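Local coordinates for O-methyltransferase, SAM-dependent (Legionella pneumophila subsp. pneumophila, PDB 3R3H), which probably transfers a methyl group from S-adenosylmethionine to a hydroxyl oxygen of an acceptor that is not known, at residues 15-18 against 19-23; 42-46 against 47-51; 54-58 against 59-63; 191-194 against 195-199. One frame throughout, in Å; residues are numbered along the deposited sequence.

Interaction 1 of 4, residues 15-18 against 19-23; sequences YLLD and ISLRE
Ile19 lays its CG2 methyl over one face of the Tyr15 ring, a CH-pi contact one helical turn along: the methyl is 4.1 Å from the ring centroid and 23° off the normal, shifted toward the rim so that CE1 is its nearest ring atom. The ring reaches that position because CG of Tyr15 stands anti to the backbone N (chi1 -174°). The same two residues are joined by the backbone bond from Ile19 N to Tyr15 O, 3.0 Å. One residue on, Ser20 is tied twice to one carbonyl: Ser20 OG donates to Leu16 O at 3.1 Å from above the carbonyl plane, 51° out of it, while Ser20 N makes a weak bond to the same oxygen. Leu21 N then closes on Leu17 O at 2.7 Å, and the two leucine side chains lie side by side, CG of Leu17 4.1 Å from CD1 of Leu21. Farther out, Leu17 and Leu21 rest on helix 46-59, whereas Tyr15 OH is hydrogen-bonded to Asn194 of the second subunit and Asp18 forms a salt bridge with Lys198 of that subunit. The whole is a helix C-terminus, the last turn of helix 10-20, with Leu21 the first residue to leave helical angles, set at the dimer interface.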
loop_
_atom_site.group_PDB
_atom_site.type_symbol
_atom_site.label_atom_id
_atom_site.label_comp_id
_atom_site.label_asym_id
_atom_site.label_seq_id
_atom_site.Cartn_x
_atom_site.Cartn_y
_atom_site.Cartn_z
ATOM N N TYR A 15 2.524 -18.835 -1.415
ATOM C CA TYR A 15 3.790 -18.428 -0.800
ATOM C C TYR A 15 3.622 -17.087 -0.080
ATOM O O TYR A 15 4.013 -16.933 1.081
ATOM C CB TYR A 15 4.872 -18.311 -1.886
ATOM C CG TYR A 15 6.273 -18.022 -1.375
ATOM C CD1 TYR A 15 6.913 -18.900 -0.497
ATOM C CD2 TYR A 15 6.957 -16.865 -1.760
ATOM C CE1 TYR A 15 8.199 -18.635 -0.010
ATOM C CE2 TYR A 15 8.244 -16.589 -1.280
ATOM C CZ TYR A 15 8.857 -17.477 -0.403
ATOM O OH TYR A 15 10.111 -17.199 0.100
ATOM N N LEU A 16 3.037 -16.126 -0.789
ATOM C CA LEU A 16 2.796 -14.799 -0.248
ATOM C C LEU A 16 2.116 -14.947 1.105
ATOM O O LEU A 16 2.608 -14.486 2.141
ATOM C CB LEU A 16 1.903 -14.017 -1.207
ATOM C CG LEU A 16 1.515 -12.574 -0.870
ATOM C CD1 LEU A 16 1.070 -11.867 -2.144
ATOM C CD2 LEU A 16 0.413 -12.536 0.176
ATOM N N LEU A 17 0.978 -15.621 1.078
ATOM C CA LEU A 17 0.182 -15.876 2.270
ATOM C C LEU A 17 1.015 -16.505 3.400
ATOM O O LEU A 17 0.985 -16.043 4.545
ATOM C CB LEU A 17 -0.972 -16.803 1.893
ATOM C CG LEU A 17 -2.418 -16.302 1.718
ATOM C CD1 LEU A 17 -2.510 -14.853 1.289
ATOM C CD2 LEU A 17 -3.084 -17.222 0.698
ATOM N N ASP A 18 1.762 -17.550 3.055
ATOM C CA ASP A 18 2.595 -18.282 4.002
ATOM C C ASP A 18 3.574 -17.402 4.777
ATOM O O ASP A 18 3.634 -17.453 6.019
ATOM C CB ASP A 18 3.387 -19.355 3.267
ATOM C CG ASP A 18 4.183 -20.227 4.213
ATOM O OD1 ASP A 18 5.272 -20.706 3.824
ATOM O OD2 ASP A 18 3.706 -20.442 5.354
ATOM N N ILE A 19 4.340 -16.595 4.046
ATOM C CA ILE A 19 5.334 -15.727 4.663
ATOM C C ILE A 19 4.804 -14.428 5.281
ATOM O O ILE A 19 5.502 -13.801 6.066
ATOM C CB ILE A 19 6.446 -15.363 3.654
ATOM C CG1 ILE A 19 5.864 -14.481 2.543
ATOM C CG2 ILE A 19 7.056 -16.643 3.058
ATOM C CD1 ILE A 19 6.918 -13.862 1.639
ATOM N N SER A 20 3.583 -14.012 4.954
ATOM C CA SER A 20 3.094 -12.755 5.523
ATOM C C SER A 20 1.766 -12.792 6.275
ATOM O O SER A 20 1.581 -12.031 7.226
ATOM C CB SER A 20 3.012 -11.668 4.439
ATOM O OG SER A 20 1.898 -11.859 3.581
ATOM N N LEU A 21 0.845 -13.661 5.866
ATOM C CA LEU A 21 -0.450 -13.722 6.540
ATOM C C LEU A 21 -0.294 -14.088 8.000
ATOM O O LEU A 21 0.165 -15.182 8.337
ATOM C CB LEU A 21 -1.377 -14.744 5.878
ATOM C CG LEU A 21 -2.875 -14.400 5.775
ATOM C CD1 LEU A 21 -3.649 -15.698 5.633
ATOM C CD2 LEU A 21 -3.377 -13.621 6.979
ATOM N N ARG A 22 -0.670 -13.154 8.859
ATOM C CA ARG A 22 -0.613 -13.352 10.296
ATOM C C ARG A 22 -2.044 -13.098 10.767
ATOM O O ARG A 22 -2.347 -12.116 11.451
ATOM C CB ARG A 22 0.414 -12.388 10.926
ATOM C CG ARG A 22 1.836 -12.984 10.936
ATOM C CD ARG A 22 2.962 -12.008 10.550
ATOM N NE ARG A 22 3.402 -11.160 11.652
ATOM C CZ ARG A 22 4.674 -10.962 11.984
ATOM N NH1 ARG A 22 5.637 -11.556 11.296
ATOM N NH2 ARG A 22 4.984 -10.177 13.010
ATOM N N GLU A 23 -2.910 -14.027 10.365
ATOM C CA GLU A 23 -4.343 -13.997 10.634
ATOM C C GLU A 23 -4.769 -14.433 12.031
ATOM O O GLU A 23 -4.297 -15.432 12.564
ATOM C CB GLU A 23 -5.033 -14.868 9.594
ATOM C CG GLU A 23 -6.513 -14.701 9.506
ATOM C CD GLU A 23 -7.055 -15.452 8.322
ATOM O OE1 GLU A 23 -6.745 -16.654 8.199
ATOM O OE2 GLU A 23 -7.784 -14.849 7.508
#

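Interaction 2 of 4, residues 42-46 against 47-51; sequences MQVAP and EQAQF
Val44 meets the start of helix 46-59 with both methyls: CG2 comes within 3.3 Å of Gln48 CB, and CG1 is 3.6 Å from the methyl CB of Ala49. The two branches part because CG2 stands anti to the backbone N while CG1 sits between N and the carbonyl carbon (chi1 84°), which lets one valine straddle consecutive helix residues. Beside it, Ala45 occupies the N-cap position. Its carbonyl oxygen takes Ala49 N at 2.9 Å in a bond with an N-H...O angle of 154°, and a weaker one from Gln48 N; Gln50 N follows one residue on, binding Pro46 O at 3.2 Å. The packed side is that of the helix, where Glu47, Gln48 and Ala49 are buried and helix 73-80 backs Val44, Pro46 and Ala49. The side toward solvent is that of the incoming chain, with Val44, Ala45 and Pro46 each partly exposed. Glu47 folds back over Ala45, bent at chi2 (68°), with OE1 3.3 Å from Ala45 CB and hydrogen-bonded to Tyr13 OH of helix 10-20. A carboxylate at the N-terminal end of a helix would probably be favoured by the helix dipole, and the bond with Tyr13 probably helps hold this one in place.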
loop_
_atom_site.group_PDB
_atom_site.type_symbol
_atom_site.label_atom_id
_atom_site.label_comp_id
_atom_site.label_asym_id
_atom_site.label_seq_id
_atom_site.Cartn_x
_atom_site.Cartn_y
_atom_site.Cartn_z
ATOM N N MET A 42 -17.306 -11.093 -2.433
ATOM C CA MET A 42 -17.306 -9.639 -2.262
ATOM C C MET A 42 -16.410 -9.270 -1.083
ATOM O O MET A 42 -16.167 -8.091 -0.803
ATOM C CB MET A 42 -18.719 -9.097 -1.994
ATOM C CG MET A 42 -19.842 -10.129 -1.989
ATOM S SD MET A 42 -20.863 -10.079 -3.484
ATOM C CE MET A 42 -22.132 -8.906 -3.040
ATOM N N GLN A 43 -15.909 -10.295 -0.408
ATOM C CA GLN A 43 -15.069 -10.105 0.763
ATOM C C GLN A 43 -13.612 -9.787 0.453
ATOM O O GLN A 43 -12.994 -10.406 -0.416
ATOM C CB GLN A 43 -15.170 -11.338 1.656
ATOM C CG GLN A 43 -15.978 -11.116 2.926
ATOM C CD GLN A 43 -17.117 -10.110 2.766
ATOM O OE1 GLN A 43 -17.971 -10.239 1.884
ATOM N NE2 GLN A 43 -17.136 -9.104 3.641
ATOM N N VAL A 44 -13.082 -8.804 1.176
ATOM C CA VAL A 44 -11.710 -8.372 1.007
ATOM C C VAL A 44 -10.828 -9.619 1.206
ATOM O O VAL A 44 -11.217 -10.551 1.914
ATOM C CB VAL A 44 -11.385 -7.203 2.027
ATOM C CG1 VAL A 44 -10.991 -7.753 3.388
ATOM C CG2 VAL A 44 -10.309 -6.308 1.474
ATOM N N ALA A 45 -9.669 -9.660 0.555
ATOM C CA ALA A 45 -8.784 -10.810 0.676
ATOM C C ALA A 45 -7.980 -10.696 1.954
ATOM O O ALA A 45 -7.712 -9.593 2.435
ATOM C CB ALA A 45 -7.857 -10.889 -0.508
ATOM N N PRO A 46 -7.578 -11.847 2.520
ATOM C CA PRO A 46 -6.796 -11.926 3.760
ATOM C C PRO A 46 -5.687 -10.893 3.903
ATOM O O PRO A 46 -5.571 -10.258 4.955
ATOM C CB PRO A 46 -6.249 -13.346 3.726
ATOM C CG PRO A 46 -7.367 -14.094 3.094
ATOM C CD PRO A 46 -7.805 -13.195 1.960
ATOM N N GLU A 47 -4.868 -10.737 2.860
ATOM C CA GLU A 47 -3.749 -9.789 2.891
ATOM C C GLU A 47 -4.185 -8.368 2.564
ATOM O O GLU A 47 -3.477 -7.395 2.883
ATOM C CB GLU A 47 -2.639 -10.231 1.931
ATOM C CG GLU A 47 -3.033 -11.347 1.000
ATOM C CD GLU A 47 -4.066 -10.917 -0.004
ATOM O OE1 GLU A 47 -4.657 -11.784 -0.678
ATOM O OE2 GLU A 47 -4.282 -9.701 -0.119
ATOM N N GLN A 48 -5.352 -8.260 1.936
ATOM C CA GLN A 48 -5.898 -6.969 1.580
ATOM C C GLN A 48 -6.274 -6.329 2.889
ATOM O O GLN A 48 -6.060 -5.132 3.103
ATOM C CB GLN A 48 -7.154 -7.129 0.726
ATOM C CG GLN A 48 -7.009 -6.547 -0.656
ATOM C CD GLN A 48 -5.862 -7.206 -1.406
ATOM O OE1 GLN A 48 -5.993 -8.329 -1.894
ATOM N NE2 GLN A 48 -4.725 -6.519 -1.486
ATOM N N ALA A 49 -6.831 -7.154 3.768
ATOM C CA ALA A 49 -7.273 -6.709 5.074
ATOM C C ALA A 49 -6.073 -6.436 5.966
ATOM O O ALA A 49 -6.074 -5.486 6.749
ATOM C CB ALA A 49 -8.167 -7.766 5.693
ATOM N N GLN A 50 -5.049 -7.270 5.854
ATOM C CA GLN A 50 -3.874 -7.083 6.668
ATOM C C GLN A 50 -3.154 -5.806 6.231
ATOM O O GLN A 50 -2.486 -5.152 7.037
ATOM C CB GLN A 50 -2.970 -8.300 6.553
ATOM C CG GLN A 50 -1.674 -8.157 7.317
ATOM C CD GLN A 50 -1.037 -9.492 7.650
ATOM O OE1 GLN A 50 0.171 -9.573 7.907
ATOM N NE2 GLN A 50 -1.849 -10.549 7.668
ATOM N N PHE A 51 -3.298 -5.456 4.953
ATOM C CA PHE A 51 -2.686 -4.246 4.429
ATOM C C PHE A 51 -3.439 -3.064 5.006
ATOM O O PHE A 51 -2.833 -2.062 5.366
ATOM C CB PHE A 51 -2.763 -4.208 2.899
ATOM C CG PHE A 51 -2.311 -2.897 2.299
ATOM C CD1 PHE A 51 -3.153 -2.170 1.461
ATOM C CD2 PHE A 51 -1.054 -2.368 2.595
ATOM C CE1 PHE A 51 -2.753 -0.931 0.925
ATOM C CE2 PHE A 51 -0.648 -1.129 2.062
ATOM C CZ PHE A 51 -1.503 -0.414 1.228
#

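Interaction 3 of 4, residues 54-58 against 59-63; sequences MLIRL and TRAKK
The guanidinium of Arg57 has Met54 N 3.8 Å above one face, displaced toward the rim, and Met54 CE at its edge in the plane; it also makes a cation-pi contact with Phe204 of the second subunit. The other guanidinium, on Arg60, has Leu58 O lying obliquely near it, with NE of Arg60 4.0 Å from that oxygen, while CG of Arg60 packs 3.3 Å from Arg57 O. At Arg60 the backbone leaves helical angles with a positive phi of 63°; together with two hydrogen bonds, this marks it as the C-prime residue of a Schellman motif, which ends helix 46-59. The motif's two bonds are Ala61 N to Ile56 O, 3.2 Å with an N-H...O angle of 167°, and a weak one from Arg60 N to Arg57 O. Its apolar partner is the contact of Ile56 CG2 with Ala61 CB, 4.2 Å apart. Just before the reversal, Leu55 O is gripped by two donors of one residue: Thr59 OG1 at 2.7 Å and Thr59 N at 2.8 Å, arriving from opposite faces of the carbonyl plane. With OG1 anti to the carbonyl carbon (chi1 -66°), the hydroxyl is folded back onto the preceding turn. Beyond the turn the chain enters strand 63-68, held beside strand 137-143 by the backbone pairing of Lys63 with Asp138, and Ile56, Thr59 and Ala61 touch that neighbouring strand.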
loop_
_atom_site.group_PDB
_atom_site.type_symbol
_atom_site.label_atom_id
_atom_site.label_comp_id
_atom_site.label_asym_id
_atom_site.label_seq_id
_atom_site.Cartn_x
_atom_site.Cartn_y
_atom_site.Cartn_z
ATOM N N MET A 54 -2.350 -2.291 8.428
ATOM C CA MET A 54 -1.109 -1.541 8.404
ATOM C C MET A 54 -1.539 -0.071 8.269
ATOM O O MET A 54 -1.096 0.795 9.032
ATOM C CB MET A 54 -0.284 -1.977 7.191
ATOM C CG MET A 54 0.998 -1.203 6.965
ATOM S SD MET A 54 2.424 -1.963 7.692
ATOM C CE MET A 54 2.365 -1.240 9.298
ATOM N N LEU A 55 -2.434 0.185 7.316
ATOM C CA LEU A 55 -2.928 1.527 7.046
ATOM C C LEU A 55 -3.513 2.210 8.278
ATOM O O LEU A 55 -3.300 3.414 8.500
ATOM C CB LEU A 55 -3.973 1.472 5.933
ATOM C CG LEU A 55 -3.448 0.936 4.596
ATOM C CD1 LEU A 55 -4.605 0.700 3.647
ATOM C CD2 LEU A 55 -2.453 1.910 3.997
ATOM N N ILE A 56 -4.253 1.441 9.070
ATOM C CA ILE A 56 -4.872 1.956 10.277
ATOM C C ILE A 56 -3.816 2.360 11.303
ATOM O O ILE A 56 -3.967 3.376 11.995
ATOM C CB ILE A 56 -5.850 0.895 10.851
ATOM C CG1 ILE A 56 -7.084 0.858 9.949
ATOM C CG2 ILE A 56 -6.198 1.186 12.315
ATOM C CD1 ILE A 56 -8.126 -0.118 10.332
ATOM N N ARG A 57 -2.746 1.578 11.394
ATOM C CA ARG A 57 -1.674 1.880 12.334
ATOM C C ARG A 57 -0.973 3.155 11.852
ATOM O O ARG A 57 -0.724 4.076 12.639
ATOM C CB ARG A 57 -0.674 0.722 12.386
ATOM C CG ARG A 57 -1.265 -0.633 12.760
ATOM C CD ARG A 57 -0.367 -1.752 12.247
ATOM N NE ARG A 57 -0.940 -3.089 12.421
ATOM C CZ ARG A 57 -0.579 -4.158 11.701
ATOM N NH1 ARG A 57 0.353 -4.056 10.748
ATOM N NH2 ARG A 57 -1.139 -5.344 11.937
ATOM N N LEU A 58 -0.665 3.204 10.553
ATOM C CA LEU A 58 0.001 4.359 9.951
ATOM C C LEU A 58 -0.870 5.616 10.007
ATOM O O LEU A 58 -0.362 6.738 10.034
ATOM C CB LEU A 58 0.396 4.047 8.504
ATOM C CG LEU A 58 1.706 3.280 8.250
ATOM C CD1 LEU A 58 1.873 2.129 9.224
ATOM C CD2 LEU A 58 1.710 2.768 6.837
ATOM N N THR A 59 -2.180 5.421 10.031
ATOM C CA THR A 59 -3.116 6.530 10.131
ATOM C C THR A 59 -3.213 6.961 11.597
ATOM O O THR A 59 -3.483 8.126 11.903
ATOM C CB THR A 59 -4.535 6.106 9.646
ATOM O OG1 THR A 59 -4.500 5.816 8.245
ATOM C CG2 THR A 59 -5.548 7.204 9.897
ATOM N N ARG A 60 -2.974 6.004 12.495
ATOM C CA ARG A 60 -3.074 6.233 13.934
ATOM C C ARG A 60 -4.537 6.570 14.144
ATOM O O ARG A 60 -4.904 7.451 14.923
ATOM C CB ARG A 60 -2.167 7.384 14.353
ATOM C CG ARG A 60 -0.721 7.085 14.043
ATOM C CD ARG A 60 0.203 8.254 14.268
ATOM N NE ARG A 60 1.351 8.129 13.377
ATOM C CZ ARG A 60 2.472 8.831 13.470
ATOM N NH1 ARG A 60 2.618 9.732 14.432
ATOM N NH2 ARG A 60 3.447 8.621 12.594
ATOM N N ALA A 61 -5.360 5.826 13.414
ATOM C CA ALA A 61 -6.800 5.985 13.418
ATOM C C ALA A 61 -7.454 5.582 14.719
ATOM O O ALA A 61 -7.036 4.628 15.371
ATOM C CB ALA A 61 -7.409 5.188 12.270
ATOM N N LYS A 62 -8.489 6.338 15.071
ATOM C CA LYS A 62 -9.289 6.109 16.264
ATOM C C LYS A 62 -10.695 5.720 15.807
ATOM O O LYS A 62 -11.398 4.974 16.486
ATOM C CB LYS A 62 -9.354 7.388 17.113
ATOM C CG LYS A 62 -8.076 7.688 17.868
ATOM C CD LYS A 62 -7.876 6.701 19.008
ATOM C CE LYS A 62 -6.446 6.744 19.521
ATOM N NZ LYS A 62 -5.465 6.290 18.487
ATOM N N LYS A 63 -11.091 6.229 14.646
ATOM C CA LYS A 63 -12.412 5.960 14.102
ATOM C C LYS A 63 -12.308 5.566 12.621
ATOM O O LYS A 63 -11.697 6.266 11.808
ATOM C CB LYS A 63 -13.292 7.203 14.284
ATOM C CG LYS A 63 -14.790 6.940 14.225
ATOM C CD LYS A 63 -15.570 8.182 14.649
ATOM C CE LYS A 63 -17.078 7.945 14.601
ATOM N NZ LYS A 63 -17.860 9.105 15.156
#

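Interaction 4 of 4, residues 191-194 against 195-199; sequences KKLN and QVIKN
Gln195, Asn194 and Leu193 lose the most surface to their neighbours here, and each does so in its own way. Gln195 comes down over the preceding turn: its CB is 3.3 Å from Lys192 O, and a bend at chi2 (56°) brings OE1 back along the helix to 3.8 Å from Lys191 O. Its backbone N is held loosely, by weak bonds to the carbonyls of both Lys191 and Lys192. Asn194 uses chiefly its backbone across the contact. Lys198 N donates to Asn194 O at 3.1 Å, and Lys198 CB packs against the same oxygen; the asparagine amide lies at the dimer interface, where ND2 is hydrogen-bonded to Ile171 O and to Tyr15 OH of the second subunit. Leu193 supplies the apolar part. With CG anti to the backbone N (chi1 179°), it leans along the helix until CG is 4.0 Å from CD1 of Ile197, the two side chains at a slant to each other. Ile197 N to Leu193 O, 3.0 Å, binds the same pair through the backbone, and Val196 N bonds to Lys192 O, 3.1 Å, one residue earlier. Leu193 and Ile197 both touch Tyr153 of helix 149-159, and Ile197 also reaches Phe215 in strand 214-219. These are i to i+4 contacts in the last turns of an amphipathic helix, 185-198, with leucine and isoleucine facing the protein and Lys192 exposed, as in the helices that flank the sheet of a Rossmann-like methyltransferase.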
loop_
_atom_site.group_PDB
_atom_site.type_symbol
_atom_site.label_atom_id
_atom_site.label_comp_id
_atom_site.label_asym_id
_atom_site.label_seq_id
_atom_site.Cartn_x
_atom_site.Cartn_y
_atom_site.Cartn_z
ATOM N N LYS A 191 -15.855 3.601 -14.271
ATOM C CA LYS A 191 -15.168 4.384 -15.300
ATOM C C LYS A 191 -15.366 5.874 -15.080
ATOM O O LYS A 191 -14.445 6.665 -15.290
ATOM C CB LYS A 191 -15.673 3.994 -16.691
ATOM C CG LYS A 191 -15.274 2.601 -17.127
ATOM C CD LYS A 191 -15.941 2.195 -18.432
ATOM C CE LYS A 191 -15.462 3.041 -19.609
ATOM N NZ LYS A 191 -16.061 2.613 -20.913
ATOM N N LYS A 192 -16.566 6.253 -14.656
ATOM C CA LYS A 192 -16.865 7.654 -14.402
ATOM C C LYS A 192 -16.074 8.155 -13.206
ATOM O O LYS A 192 -15.491 9.232 -13.264
ATOM C CB LYS A 192 -18.359 7.876 -14.122
ATOM C CG LYS A 192 -19.267 7.861 -15.333
ATOM C CD LYS A 192 -20.678 8.349 -14.971
ATOM C CE LYS A 192 -21.656 8.249 -16.159
ATOM N NZ LYS A 192 -23.074 8.569 -15.805
ATOM N N LEU A 193 -16.063 7.377 -12.121
ATOM C CA LEU A 193 -15.351 7.764 -10.901
ATOM C C LEU A 193 -13.846 7.856 -11.102
ATOM O O LEU A 193 -13.193 8.743 -10.535
ATOM C CB LEU A 193 -15.629 6.781 -9.763
ATOM C CG LEU A 193 -14.855 7.169 -8.486
ATOM C CD1 LEU A 193 -15.525 8.357 -7.794
ATOM C CD2 LEU A 193 -14.777 5.986 -7.553
ATOM N N ASN A 194 -13.298 6.928 -11.886
ATOM C CA ASN A 194 -11.872 6.922 -12.173
ATOM C C ASN A 194 -11.475 8.213 -12.890
ATOM O O ASN A 194 -10.354 8.702 -12.729
ATOM C CB ASN A 194 -11.507 5.704 -13.020
ATOM C CG ASN A 194 -11.533 4.421 -12.214
ATOM O OD1 ASN A 194 -11.682 4.455 -10.990
ATOM N ND2 ASN A 194 -11.379 3.288 -12.889
ATOM N N GLN A 195 -12.409 8.767 -13.660
ATOM C CA GLN A 195 -12.183 10.010 -14.379
ATOM C C GLN A 195 -12.266 11.200 -13.417
ATOM O O GLN A 195 -11.460 12.122 -13.487
ATOM C CB GLN A 195 -13.224 10.161 -15.486
ATOM C CG GLN A 195 -12.635 10.545 -16.824
ATOM C CD GLN A 195 -11.566 9.572 -17.273
ATOM O OE1 GLN A 195 -11.796 8.357 -17.339
ATOM N NE2 GLN A 195 -10.386 10.099 -17.591
ATOM N N VAL A 196 -13.239 11.177 -12.513
ATOM C CA VAL A 196 -13.395 12.260 -11.548
ATOM C C VAL A 196 -12.141 12.403 -10.709
ATOM O O VAL A 196 -11.690 13.518 -10.442
ATOM C CB VAL A 196 -14.568 12.016 -10.578
ATOM C CG1 VAL A 196 -14.649 13.153 -9.574
ATOM C CG2 VAL A 196 -15.870 11.890 -11.346
ATOM N N ILE A 197 -11.590 11.265 -10.293
ATOM C CA ILE A 197 -10.397 11.246 -9.459
ATOM C C ILE A 197 -9.171 11.710 -10.229
ATOM O O ILE A 197 -8.360 12.500 -9.724
ATOM C CB ILE A 197 -10.138 9.836 -8.901
ATOM C CG1 ILE A 197 -11.262 9.448 -7.941
ATOM C CG2 ILE A 197 -8.797 9.795 -8.177
ATOM C CD1 ILE A 197 -11.150 8.026 -7.409
ATOM N N LYS A 198 -9.037 11.210 -11.452
ATOM C CA LYS A 198 -7.923 11.576 -12.319
ATOM C C LYS A 198 -7.748 13.089 -12.344
ATOM O O LYS A 198 -6.658 13.600 -12.102
ATOM C CB LYS A 198 -8.199 11.076 -13.738
ATOM C CG LYS A 198 -7.161 11.458 -14.765
ATOM C CD LYS A 198 -7.600 11.004 -16.139
ATOM C CE LYS A 198 -6.674 11.505 -17.226
ATOM N NZ LYS A 198 -7.176 11.094 -18.563
ATOM N N ASN A 199 -8.852 13.778 -12.627
ATOM C CA ASN A 199 -8.919 15.237 -12.747
ATOM C C ASN A 199 -9.175 15.967 -11.442
ATOM O O ASN A 199 -9.404 17.180 -11.452
ATOM C CB ASN A 199 -10.035 15.608 -13.721
ATOM C CG ASN A 199 -9.948 14.838 -15.022
ATOM O OD1 ASN A 199 -10.969 14.543 -15.661
ATOM N ND2 ASN A 199 -8.720 14.514 -15.434
#

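Overall arrangement
Along the chain the four contacts come in series. Interaction 1 ends helix 10-20, interaction 2 begins helix 46-59, interaction 3 ends that same helix, and interaction 4 closes helix 185-198. Interactions 1 and 2 touch, their centres about 12 Å apart, where Leu17 and Leu21 pack on Glu47 and Gln50; interactions 2 and 3 lie about 16 Å apart between centres. Interaction 4 is remote, about 33 Å from interaction 1 between centres, yet residues of the two meet across the dimer: Tyr15 and Asp18 of one subunit face Asn194 and Lys198 of the other. All four contacts touch the second subunit, so these helix ends around the seven-stranded sheet also help form the dimer.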